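Local coordinates for uncharacterized N-acetyltransferase D2E76_00625 (Mycobacteroides abscessus, PDB 6YCA), which probably transfers acetyl groups from acetyl coenzyme A to amine substrates as an Eis-type GCN5-related N-acetyltransferase, yet is unable to modify aminoglycosides, at residues 132-137 and 306-311; 142-147 and 366-371; 149-154 and 372-377. One frame throughout, in Å; residues are numbered along the deposited sequence.

From the N terminus the chain first lays down 132-137, 142-147 and 149-154 in close succession, within the first acetyltransferase region, and their partners follow much later in the same order. Interaction 1 closes the first long loop when 306-311, from the second acetyltransferase region, slots in beside strand 132-135. Interactions 2 and 3 close theirs after 366-371 and 372-377 have been built in the sterol-carrier-like region. Because the partners come in the order of the first three segments, the three loops cross and none nests. Strand 299-312 separates 132-135 from 149-160, while helix 366-373 and its exit cover the neighbouring loop and strand. All three regions are thereby tied together.

Interaction 1: residues 132-137 and 306-311; sequences VASLRA and DETWLR. With ACO (acetyl coenzyme *a), chain G.
The carbonyl oxygen of Leu135 takes two donors. Trp309 N reaches Leu135 O across the strands at 3.3 Å in a nearly straight bond, and Arg136, from the same segment, adds a weak bond from NH1 to Leu135 O at 2.9 Å. The reciprocal backbone bond, Leu135 N to Trp309 O, completes this antiparallel hydrogen-bonded pair. Two residues along, Arg311 N gives Ala133 O its bond at 2.7 Å, almost in line with the carbonyl, and Ala133 N returns one to Arg311 O at 2.9 Å. Between these pairs Ser134 faces Leu310 as a non-hydrogen-bonded pair.

The side chain of Trp309 shares its face of the sheet with Leu135, whose CD1 packs against Trp309 CB. Ala137 CB sits over one face of the indole, 3.4 Å from Trp309 NE1, in a CH-pi contact with the five-membered ring. The indole is pinned at its rim as well: Trp309 NE1 donates to Asp306 OD2 at 2.7 Å, the oxygen accepting through its anti lone pair.

Arg136 starts away from the partner strand, but a bend at chi2 (-65°) brings it back, laying CD 3.4 Å from Glu307 O. Its guanidinium then has Glu307 CG and Thr308 OG1 over one face, while NH2 bonds to Thr413 O in the C-terminal tail. Glu307 OE1 and Thr308 OG1 are both hydrogen-bonded to Thr152 OG1 in strand 149-160. Leu135 CB meets the acetyl methyl of the cofactor, CH3, at 3.9 Å. The chemistry implies that backbone bonds set the register, whereas the buried arginine ties this strand end, beside the thioester, to the last residues of the chain.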
loop_
_atom_site.group_PDB
_atom_site.type_symbol
_atom_site.label_atom_id
_atom_site.label_comp_id
_atom_site.label_asym_id
_atom_site.label_seq_id
_atom_site.Cartn_x
_atom_site.Cartn_y
_atom_site.Cartn_z
ATOM N N VAL A 132 -28.951 9.067 -34.273
ATOM C CA VAL A 132 -27.897 9.241 -33.282
ATOM C C VAL A 132 -26.865 8.136 -33.447
ATOM O O VAL A 132 -27.157 7.054 -33.970
ATOM C CB VAL A 132 -28.426 9.279 -31.828
ATOM C CG1 VAL A 132 -29.386 10.442 -31.634
ATOM C CG2 VAL A 132 -29.072 7.957 -31.445
ATOM N N ALA A 133 -25.645 8.427 -33.000
ATOM C CA ALA A 133 -24.564 7.459 -32.912
ATOM C C ALA A 133 -23.882 7.635 -31.565
ATOM O O ALA A 133 -23.773 8.757 -31.060
ATOM C CB ALA A 133 -23.537 7.654 -34.037
ATOM N N SER A 134 -23.449 6.524 -30.973
ATOM C CA SER A 134 -22.783 6.556 -29.680
ATOM C C SER A 134 -21.638 5.554 -29.680
ATOM O O SER A 134 -21.622 4.601 -30.463
ATOM C CB SER A 134 -23.748 6.250 -28.531
ATOM O OG SER A 134 -23.951 4.856 -28.390
ATOM N N LEU A 135 -20.678 5.778 -28.785
ATOM C CA LEU A 135 -19.522 4.901 -28.664
ATOM C C LEU A 135 -19.025 4.934 -27.228
ATOM O O LEU A 135 -19.533 5.681 -26.392
ATOM C CB LEU A 135 -18.412 5.274 -29.660
ATOM C CG LEU A 135 -17.869 6.708 -29.676
ATOM C CD1 LEU A 135 -16.857 6.951 -28.559
ATOM C CD2 LEU A 135 -17.257 7.031 -31.030
ATOM N N ARG A 136 -18.033 4.096 -26.945
ATOM C CA ARG A 136 -17.321 4.116 -25.673
ATOM C C ARG A 136 -15.890 4.535 -25.985
ATOM O O ARG A 136 -15.148 3.790 -26.633
ATOM C CB ARG A 136 -17.367 2.741 -25.009
ATOM C CG ARG A 136 -18.776 2.199 -24.826
ATOM C CD ARG A 136 -19.584 3.045 -23.856
ATOM N NE ARG A 136 -20.977 2.612 -23.764
ATOM C CZ ARG A 136 -21.973 3.156 -24.455
ATOM N NH1 ARG A 136 -21.735 4.164 -25.281
ATOM N NH2 ARG A 136 -23.207 2.703 -24.314
ATOM N N ALA A 137 -15.503 5.717 -25.515
ATOM C CA ALA A 137 -14.235 6.309 -25.914
ATOM C C ALA A 137 -13.077 5.726 -25.114
ATOM O O ALA A 137 -13.142 5.620 -23.885
ATOM C CB ALA A 137 -14.288 7.824 -25.739
ATOM N N ASP A 306 -17.132 8.646 -17.415
ATOM C CA ASP A 306 -17.977 8.930 -18.568
ATOM C C ASP A 306 -18.356 7.630 -19.266
ATOM O O ASP A 306 -17.596 6.657 -19.275
ATOM C CB ASP A 306 -17.250 9.837 -19.564
ATOM C CG ASP A 306 -15.883 9.300 -19.962
ATOM O OD1 ASP A 306 -14.998 9.193 -19.090
ATOM O OD2 ASP A 306 -15.702 8.955 -21.145
ATOM N N GLU A 307 -19.562 7.606 -19.829
ATOM C CA GLU A 307 -20.054 6.394 -20.472
ATOM C C GLU A 307 -20.420 6.630 -21.931
ATOM O O GLU A 307 -19.649 6.287 -22.834
ATOM C CB GLU A 307 -21.242 5.804 -19.712
ATOM C CG GLU A 307 -21.600 4.425 -20.199
ATOM C CD GLU A 307 -22.794 3.840 -19.490
ATOM O OE1 GLU A 307 -23.820 4.543 -19.345
ATOM O OE2 GLU A 307 -22.685 2.673 -19.054
ATOM N N THR A 308 -21.596 7.201 -22.172
ATOM C CA THR A 308 -22.084 7.368 -23.533
ATOM C C THR A 308 -21.507 8.642 -24.133
ATOM O O THR A 308 -21.749 9.743 -23.625
ATOM C CB THR A 308 -23.609 7.446 -23.551
ATOM O OG1 THR A 308 -24.170 6.300 -22.900
ATOM C CG2 THR A 308 -24.109 7.502 -24.984
ATOM N N TRP A 309 -20.747 8.496 -25.212
ATOM C CA TRP A 309 -20.353 9.623 -26.050
ATOM C C TRP A 309 -21.361 9.664 -27.194
ATOM O O TRP A 309 -21.296 8.860 -28.126
ATOM C CB TRP A 309 -18.921 9.468 -26.552
ATOM C CG TRP A 309 -17.894 9.676 -25.483
ATOM C CD1 TRP A 309 -17.564 8.808 -24.491
ATOM C CD2 TRP A 309 -17.081 10.841 -25.284
ATOM N NE1 TRP A 309 -16.586 9.349 -23.694
ATOM C CE2 TRP A 309 -16.275 10.598 -24.159
ATOM C CE3 TRP A 309 -16.958 12.063 -25.952
ATOM C CZ2 TRP A 309 -15.354 11.527 -23.686
ATOM C CZ3 TRP A 309 -16.042 12.985 -25.480
ATOM C CH2 TRP A 309 -15.254 12.711 -24.359
ATOM N N LEU A 310 -22.314 10.587 -27.098
ATOM C CA LEU A 310 -23.445 10.657 -28.012
ATOM C C LEU A 310 -23.187 11.691 -29.097
ATOM O O LEU A 310 -22.689 12.786 -28.822
ATOM C CB LEU A 310 -24.721 11.015 -27.249
ATOM C CG LEU A 310 -26.002 11.115 -28.072
ATOM C CD1 LEU A 310 -26.279 9.804 -28.776
ATOM C CD2 LEU A 310 -27.165 11.494 -27.183
ATOM N N ARG A 311 -23.517 11.330 -30.336
ATOM C CA ARG A 311 -23.388 12.216 -31.492
ATOM C C ARG A 311 -24.736 12.282 -32.196
ATOM O O ARG A 311 -25.208 11.273 -32.728
ATOM C CB ARG A 311 -22.306 11.698 -32.436
ATOM C CG ARG A 311 -22.317 12.301 -33.817
ATOM C CD ARG A 311 -21.798 13.727 -33.848
ATOM N NE ARG A 311 -22.630 14.553 -34.719
ATOM C CZ ARG A 311 -22.191 15.582 -35.436
ATOM N NH1 ARG A 311 -20.912 15.923 -35.409
ATOM N NH2 ARG A 311 -23.037 16.265 -36.191
HETATM N N1A ACO G . -5.020 12.261 -28.349
HETATM C C2A ACO G . -5.079 13.574 -28.609
HETATM N N3A ACO G . -5.430 14.160 -29.759
HETATM C C4A ACO G . -5.774 13.368 -30.806
HETATM C C5A ACO G . -5.750 11.979 -30.654
HETATM C C6A ACO G . -5.347 11.406 -29.343
HETATM N N6A ACO G . -5.314 10.064 -29.160
HETATM N N7A ACO G . -6.126 11.421 -31.817
HETATM C C8A ACO G . -6.382 12.436 -32.672
HETATM N N9A ACO G . -6.150 13.614 -32.066
HETATM C C1B ACO G . -6.346 14.950 -32.693
HETATM C C2B ACO G . -5.235 15.238 -33.701
HETATM O O2B ACO G . -4.174 15.971 -33.087
HETATM C C3B ACO G . -5.998 16.162 -34.650
HETATM O O3B ACO G . -6.017 17.464 -34.081
HETATM P P3B ACO G . -5.751 18.755 -35.003
HETATM O O7A ACO G . -4.395 18.622 -35.654
HETATM O O8A ACO G . -6.842 18.847 -36.045
HETATM O O9A ACO G . -5.780 19.976 -34.114
HETATM C C4B ACO G . -7.423 15.618 -34.626
HETATM O O4B ACO G . -7.586 14.926 -33.395
HETATM C C5B ACO G . -7.722 14.685 -35.794
HETATM O O5B ACO G . -6.689 13.709 -35.827
HETATM P P1A ACO G . -6.600 12.568 -36.945
HETATM O O1A ACO G . -5.338 12.777 -37.748
HETATM O O2A ACO G . -7.829 12.653 -37.811
HETATM O O3A ACO G . -6.562 11.138 -36.221
HETATM P P2A ACO G . -5.568 9.878 -36.329
HETATM O O4A ACO G . -5.412 9.490 -37.783
HETATM O O5A ACO G . -4.226 10.238 -35.729
HETATM O O6A ACO G . -6.224 8.681 -35.476
HETATM C CBP ACO G . -6.865 7.696 -33.359
HETATM C CCP ACO G . -6.699 8.971 -34.161
HETATM C CDP ACO G . -7.726 6.707 -34.129
HETATM C CEP ACO G . -7.523 8.035 -32.031
HETATM C CAP ACO G . -5.457 7.140 -33.155
HETATM O OAP ACO G . -4.713 8.108 -32.401
HETATM C C9P ACO G . -5.428 5.812 -32.446
HETATM O O9P ACO G . -5.457 4.774 -33.090
HETATM N N8P ACO G . -5.351 5.848 -31.117
HETATM C C7P ACO G . -5.276 4.666 -30.275
HETATM C C6P ACO G . -6.476 3.737 -30.423
HETATM C C5P ACO G . -7.750 4.402 -29.965
HETATM O O5P ACO G . -7.752 5.156 -29.002
HETATM N N4P ACO G . -8.834 4.130 -30.683
HETATM C C3P ACO G . -10.124 4.670 -30.319
HETATM C C2P ACO G . -11.006 3.596 -29.697
HETATM S S1P ACO G . -12.565 4.297 -29.286
HETATM C C ACO G . -13.564 3.198 -30.051
HETATM O O ACO G . -13.145 2.074 -30.272
HETATM C CH3 ACO G . -14.952 3.606 -30.451
#

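Interaction 2: residues 142-147 and 366-371; sequences IYRRFG and VAALGS. With ACO (acetyl coenzyme *a), chain G.
Gly147, just beyond the 3-10 turn 144-146, brings its CA within 4.2 Å of Ala367 CA on helix 366-373, and its positive phi (99°) suits glycine. Here the two backbones meet directly: Ala367 CA lies 3.2 Å from Gly147 O in a CA-H...O contact. The Val366 side chain adds to this, its CG1 packing on Gly147 CA at 3.9 Å.

Arg144 supplies the second patch. Stretched out from CG to NE, its chain carries the guanidinium over the helix, where Ala367 CB lies beneath the middle of one face, 3.7 Å from Arg144 CZ. The same group also comes close to Ala368, with Arg144 NH2 3.8 Å from Ala368 CB. Charge is answered beyond the methyl patch, since Arg144 NH1 forms a salt bridge with Asp365.

The next arginine serves the other side of the loop. Arg145 turns away from the helix and lays a face of its guanidinium over the cofactor ribose, with NH1 3.0 Å from ACO O4B, while Ile142 CD1 touches ACO CEP at 3.7 Å. One loop thus lines the acetyl coenzyme A site of a GNAT fold and rests on the sterol-carrier-like region, as in the multidomain Eis family.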
loop_
_atom_site.group_PDB
_atom_site.type_symbol
_atom_site.label_atom_id
_atom_site.label_comp_id
_atom_site.label_asym_id
_atom_site.label_seq_id
_atom_site.Cartn_x
_atom_site.Cartn_y
_atom_site.Cartn_z
ATOM N N ILE A 142 -10.686 12.661 -27.946
ATOM C CA ILE A 142 -10.713 12.253 -29.344
ATOM C C ILE A 142 -11.945 12.775 -30.068
ATOM O O ILE A 142 -11.832 13.419 -31.111
ATOM C CB ILE A 142 -10.592 10.717 -29.469
ATOM C CG1 ILE A 142 -9.287 10.222 -28.849
ATOM C CG2 ILE A 142 -10.685 10.297 -30.923
ATOM C CD1 ILE A 142 -9.181 8.719 -28.828
ATOM N N TYR A 143 -13.135 12.506 -29.532
ATOM C CA TYR A 143 -14.343 12.539 -30.344
ATOM C C TYR A 143 -15.170 13.813 -30.219
ATOM O O TYR A 143 -16.093 13.998 -31.020
ATOM C CB TYR A 143 -15.211 11.316 -30.036
ATOM C CG TYR A 143 -14.517 10.016 -30.367
ATOM C CD1 TYR A 143 -14.489 9.532 -31.667
ATOM C CD2 TYR A 143 -13.872 9.281 -29.377
ATOM C CE1 TYR A 143 -13.848 8.344 -31.969
ATOM C CE2 TYR A 143 -13.232 8.096 -29.670
ATOM C CZ TYR A 143 -13.221 7.634 -30.965
ATOM O OH TYR A 143 -12.581 6.453 -31.255
ATOM N N ARG A 144 -14.875 14.697 -29.260
ATOM C CA ARG A 144 -15.709 15.891 -29.129
ATOM C C ARG A 144 -15.549 16.831 -30.317
ATOM O O ARG A 144 -16.496 17.541 -30.673
ATOM C CB ARG A 144 -15.455 16.625 -27.815
ATOM C CG ARG A 144 -16.670 17.431 -27.375
ATOM C CD ARG A 144 -16.363 18.496 -26.338
ATOM N NE ARG A 144 -17.559 19.282 -26.037
ATOM C CZ ARG A 144 -17.966 20.338 -26.733
ATOM N NH1 ARG A 144 -17.263 20.769 -27.772
ATOM N NH2 ARG A 144 -19.077 20.974 -26.384
ATOM N N ARG A 145 -14.372 16.843 -30.944
ATOM C CA ARG A 145 -14.174 17.663 -32.130
ATOM C C ARG A 145 -15.057 17.231 -33.291
ATOM O O ARG A 145 -15.191 17.987 -34.258
ATOM C CB ARG A 145 -12.703 17.668 -32.554
ATOM C CG ARG A 145 -12.112 16.291 -32.774
ATOM C CD ARG A 145 -10.697 16.360 -33.330
ATOM N NE ARG A 145 -9.798 17.210 -32.548
ATOM C CZ ARG A 145 -9.142 16.817 -31.458
ATOM N NH1 ARG A 145 -9.280 15.579 -31.001
ATOM N NH2 ARG A 145 -8.343 17.665 -30.823
ATOM N N PHE A 146 -15.663 16.047 -33.223
ATOM C CA PHE A 146 -16.539 15.559 -34.282
ATOM C C PHE A 146 -18.015 15.671 -33.922
ATOM O O PHE A 146 -18.861 15.157 -34.659
ATOM C CB PHE A 146 -16.192 14.112 -34.653
ATOM C CG PHE A 146 -14.750 13.908 -35.025
ATOM C CD1 PHE A 146 -14.191 14.589 -36.093
ATOM C CD2 PHE A 146 -13.955 13.027 -34.309
ATOM C CE1 PHE A 146 -12.860 14.401 -36.435
ATOM C CE2 PHE A 146 -12.626 12.833 -34.646
ATOM C CZ PHE A 146 -12.078 13.519 -35.710
ATOM N N GLY A 147 -18.346 16.336 -32.815
ATOM C CA GLY A 147 -19.720 16.504 -32.392
ATOM C C GLY A 147 -20.197 15.546 -31.322
ATOM O O GLY A 147 -21.364 15.630 -30.919
ATOM N N VAL A 366 -23.341 21.188 -31.432
ATOM C CA VAL A 366 -24.025 19.896 -31.466
ATOM C C VAL A 366 -23.476 18.936 -30.416
ATOM O O VAL A 366 -24.205 18.067 -29.919
ATOM C CB VAL A 366 -24.007 19.304 -32.891
ATOM C CG1 VAL A 366 -22.596 18.907 -33.296
ATOM C CG2 VAL A 366 -24.962 18.118 -32.996
ATOM N N ALA A 367 -22.196 19.066 -30.059
ATOM C CA ALA A 367 -21.631 18.195 -29.034
ATOM C C ALA A 367 -22.282 18.448 -27.678
ATOM O O ALA A 367 -22.642 17.503 -26.965
ATOM C CB ALA A 367 -20.114 18.367 -28.956
ATOM N N ALA A 368 -22.433 19.721 -27.300
ATOM C CA ALA A 368 -23.030 20.034 -26.006
ATOM C C ALA A 368 -24.524 19.737 -25.979
ATOM O O ALA A 368 -25.056 19.353 -24.931
ATOM C CB ALA A 368 -22.750 21.487 -25.622
ATOM N N LEU A 369 -25.214 19.905 -27.111
ATOM C CA LEU A 369 -26.624 19.533 -27.170
ATOM C C LEU A 369 -26.807 18.042 -26.915
ATOM O O LEU A 369 -27.783 17.625 -26.280
ATOM C CB LEU A 369 -27.229 19.945 -28.513
ATOM C CG LEU A 369 -28.704 19.596 -28.735
ATOM C CD1 LEU A 369 -29.594 20.301 -27.726
ATOM C CD2 LEU A 369 -29.135 19.928 -30.157
ATOM N N GLY A 370 -25.883 17.221 -27.413
ATOM C CA GLY A 370 -25.927 15.806 -27.099
ATOM C C GLY A 370 -25.745 15.518 -25.623
ATOM O O GLY A 370 -26.366 14.599 -25.085
ATOM N N SER A 371 -24.912 16.308 -24.940
ATOM C CA SER A 371 -24.712 16.096 -23.508
ATOM C C SER A 371 -26.008 16.299 -22.735
ATOM O O SER A 371 -26.257 15.612 -21.736
ATOM C CB SER A 371 -23.603 17.005 -22.980
ATOM O OG SER A 371 -22.364 16.712 -23.604
HETATM N N1A ACO G . -5.020 12.261 -28.349
HETATM C C2A ACO G . -5.079 13.574 -28.609
HETATM N N3A ACO G . -5.430 14.160 -29.759
HETATM C C4A ACO G . -5.774 13.368 -30.806
HETATM C C5A ACO G . -5.750 11.979 -30.654
HETATM C C6A ACO G . -5.347 11.406 -29.343
HETATM N N6A ACO G . -5.314 10.064 -29.160
HETATM N N7A ACO G . -6.126 11.421 -31.817
HETATM C C8A ACO G . -6.382 12.436 -32.672
HETATM N N9A ACO G . -6.150 13.614 -32.066
HETATM C C1B ACO G . -6.346 14.950 -32.693
HETATM C C2B ACO G . -5.235 15.238 -33.701
HETATM O O2B ACO G . -4.174 15.971 -33.087
HETATM C C3B ACO G . -5.998 16.162 -34.650
HETATM O O3B ACO G . -6.017 17.464 -34.081
HETATM P P3B ACO G . -5.751 18.755 -35.003
HETATM O O7A ACO G . -4.395 18.622 -35.654
HETATM O O8A ACO G . -6.842 18.847 -36.045
HETATM O O9A ACO G . -5.780 19.976 -34.114
HETATM C C4B ACO G . -7.423 15.618 -34.626
HETATM O O4B ACO G . -7.586 14.926 -33.395
HETATM C C5B ACO G . -7.722 14.685 -35.794
HETATM O O5B ACO G . -6.689 13.709 -35.827
HETATM P P1A ACO G . -6.600 12.568 -36.945
HETATM O O1A ACO G . -5.338 12.777 -37.748
HETATM O O2A ACO G . -7.829 12.653 -37.811
HETATM O O3A ACO G . -6.562 11.138 -36.221
HETATM P P2A ACO G . -5.568 9.878 -36.329
HETATM O O4A ACO G . -5.412 9.490 -37.783
HETATM O O5A ACO G . -4.226 10.238 -35.729
HETATM O O6A ACO G . -6.224 8.681 -35.476
HETATM C CBP ACO G . -6.865 7.696 -33.359
HETATM C CCP ACO G . -6.699 8.971 -34.161
HETATM C CDP ACO G . -7.726 6.707 -34.129
HETATM C CEP ACO G . -7.523 8.035 -32.031
HETATM C CAP ACO G . -5.457 7.140 -33.155
HETATM O OAP ACO G . -4.713 8.108 -32.401
HETATM C C9P ACO G . -5.428 5.812 -32.446
HETATM O O9P ACO G . -5.457 4.774 -33.090
HETATM N N8P ACO G . -5.351 5.848 -31.117
HETATM C C7P ACO G . -5.276 4.666 -30.275
HETATM C C6P ACO G . -6.476 3.737 -30.423
HETATM C C5P ACO G . -7.750 4.402 -29.965
HETATM O O5P ACO G . -7.752 5.156 -29.002
HETATM N N4P ACO G . -8.834 4.130 -30.683
HETATM C C3P ACO G . -10.124 4.670 -30.319
HETATM C C2P ACO G . -11.006 3.596 -29.697
HETATM S S1P ACO G . -12.565 4.297 -29.286
HETATM C C ACO G . -13.564 3.198 -30.051
HETATM O O ACO G . -13.145 2.074 -30.272
HETATM C CH3 ACO G . -14.952 3.606 -30.451
#

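Interaction 3: residues 149-154 and 372-377; sequences GIATSS and VYLGGN
Leu374 leads into this contact from the loop after helix 366-373, and it meets strand 149-160 at a classic beta bulge, where Ala151 and Thr152 both face Thr308 of the neighbouring strand. CB sets out from the loop toward the strand. With CG placed beside the backbone N (chi1 -68°), the chain runs on until its two methyls part. CD1 carries the contact, meeting Ala151 CB at 3.8 Å and Thr152 CG2 at 3.7 Å. CD2 turns back to its own segment, 3.6 Å from CD2 of the Tyr373 ring. One methyl, CD1, therefore bridges the two residues of the bulge.

Thr152 divides its side chain between two tasks. Its methyl, CG2, takes part in this apolar packing, while its hydroxyl points to the neighbouring strand 299-312, so that its polar end is satisfied on the strand that borders the bulge.

Farther along the loop, Gly375 leaves the helix with positive phi, and its N is bonded to Val372 O at 2.9 Å. Gly376 then comes alongside the strand backbone, its CA 3.7 Å from Ala151 O, at a point where glycine has no side chain to hold the loop off. In this way the helix exit of the sterol-carrier-like region lies against a strand of the acetyltransferase core. Asn377 closes the turn: its OD1 is bonded to His291 of the second subunit, and its ND2 gives a hydrogen bond to Ser371 O while lying 3.5 Å from Ile150 O.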
loop_
_atom_site.group_PDB
_atom_site.type_symbol
_atom_site.label_atom_id
_atom_site.label_comp_id
_atom_site.label_asym_id
_atom_site.label_seq_id
_atom_site.Cartn_x
_atom_site.Cartn_y
_atom_site.Cartn_z
ATOM N N GLY A 149 -20.711 14.219 -27.638
ATOM C CA GLY A 149 -20.756 14.760 -26.295
ATOM C C GLY A 149 -21.033 13.661 -25.291
ATOM O O GLY A 149 -21.674 12.657 -25.601
ATOM N N ILE A 150 -20.505 13.845 -24.084
ATOM C CA ILE A 150 -20.726 12.871 -23.016
ATOM C C ILE A 150 -22.175 12.984 -22.556
ATOM O O ILE A 150 -22.554 13.970 -21.918
ATOM C CB ILE A 150 -19.755 13.074 -21.853
ATOM C CG1 ILE A 150 -18.310 12.953 -22.337
ATOM C CG2 ILE A 150 -20.034 12.052 -20.775
ATOM C CD1 ILE A 150 -17.284 13.188 -21.249
ATOM N N ALA A 151 -22.989 11.975 -22.868
ATOM C CA ALA A 151 -24.419 12.040 -22.591
ATOM C C ALA A 151 -24.851 11.252 -21.363
ATOM O O ALA A 151 -25.849 11.622 -20.733
ATOM C CB ALA A 151 -25.224 11.555 -23.801
ATOM N N THR A 152 -24.148 10.173 -21.012
ATOM C CA THR A 152 -24.447 9.423 -19.800
ATOM C C THR A 152 -23.150 9.094 -19.082
ATOM O O THR A 152 -22.090 8.983 -19.702
ATOM C CB THR A 152 -25.164 8.088 -20.073
ATOM O OG1 THR A 152 -24.205 7.104 -20.488
ATOM C CG2 THR A 152 -26.245 8.247 -21.139
ATOM N N SER A 153 -23.255 8.901 -17.770
ATOM C CA SER A 153 -22.136 8.458 -16.956
ATOM C C SER A 153 -22.583 7.270 -16.115
ATOM O O SER A 153 -23.778 7.057 -15.889
ATOM C CB SER A 153 -21.612 9.572 -16.038
ATOM O OG SER A 153 -21.127 10.674 -16.787
ATOM N N SER A 154 -21.604 6.494 -15.665
ATOM C CA SER A 154 -21.840 5.308 -14.859
ATOM C C SER A 154 -21.050 5.399 -13.561
ATOM O O SER A 154 -20.030 6.091 -13.474
ATOM C CB SER A 154 -21.454 4.041 -15.632
ATOM O OG SER A 154 -20.049 3.945 -15.782
ATOM N N VAL A 372 -26.841 17.244 -23.178
ATOM C CA VAL A 372 -28.126 17.493 -22.530
ATOM C C VAL A 372 -29.211 16.541 -23.018
ATOM O O VAL A 372 -30.180 16.291 -22.287
ATOM C CB VAL A 372 -28.595 18.923 -22.845
ATOM C CG1 VAL A 372 -29.802 19.295 -22.008
ATOM C CG2 VAL A 372 -27.478 19.904 -22.626
ATOM N N TYR A 373 -29.052 15.976 -24.219
ATOM C CA TYR A 373 -30.182 15.371 -24.918
ATOM C C TYR A 373 -30.828 14.249 -24.111
ATOM O O TYR A 373 -32.057 14.104 -24.114
ATOM C CB TYR A 373 -29.743 14.862 -26.293
ATOM C CG TYR A 373 -30.857 14.175 -27.044
ATOM C CD1 TYR A 373 -31.847 14.913 -27.673
ATOM C CD2 TYR A 373 -30.941 12.791 -27.090
ATOM C CE1 TYR A 373 -32.877 14.296 -28.347
ATOM C CE2 TYR A 373 -31.972 12.161 -27.762
ATOM C CZ TYR A 373 -32.937 12.920 -28.389
ATOM O OH TYR A 373 -33.968 12.309 -29.062
ATOM N N LEU A 374 -30.027 13.459 -23.401
ATOM C CA LEU A 374 -30.541 12.300 -22.684
ATOM C C LEU A 374 -30.945 12.605 -21.250
ATOM O O LEU A 374 -31.376 11.693 -20.536
ATOM C CB LEU A 374 -29.525 11.156 -22.720
ATOM C CG LEU A 374 -29.308 10.544 -24.107
ATOM C CD1 LEU A 374 -28.312 9.396 -24.044
ATOM C CD2 LEU A 374 -30.631 10.094 -24.720
ATOM N N GLY A 375 -30.820 13.857 -20.815
ATOM C CA GLY A 375 -31.138 14.228 -19.454
ATOM C C GLY A 375 -29.987 14.105 -18.484
ATOM O O GLY A 375 -30.184 14.335 -17.285
ATOM N N GLY A 376 -28.796 13.742 -18.964
ATOM C CA GLY A 376 -27.625 13.603 -18.121
ATOM C C GLY A 376 -26.925 14.887 -17.777
ATOM O O GLY A 376 -25.981 14.861 -16.986
ATOM N N ASN A 377 -27.351 16.001 -18.366
ATOM C CA ASN A 377 -26.812 17.314 -18.049
ATOM C C ASN A 377 -27.929 18.328 -18.219
ATOM O O ASN A 377 -28.898 18.098 -18.947
ATOM C CB ASN A 377 -25.645 17.691 -18.966
ATOM C CG ASN A 377 -24.436 16.805 -18.767
ATOM O OD1 ASN A 377 -23.546 17.110 -17.970
ATOM N ND2 ASN A 377 -24.394 15.699 -19.496
#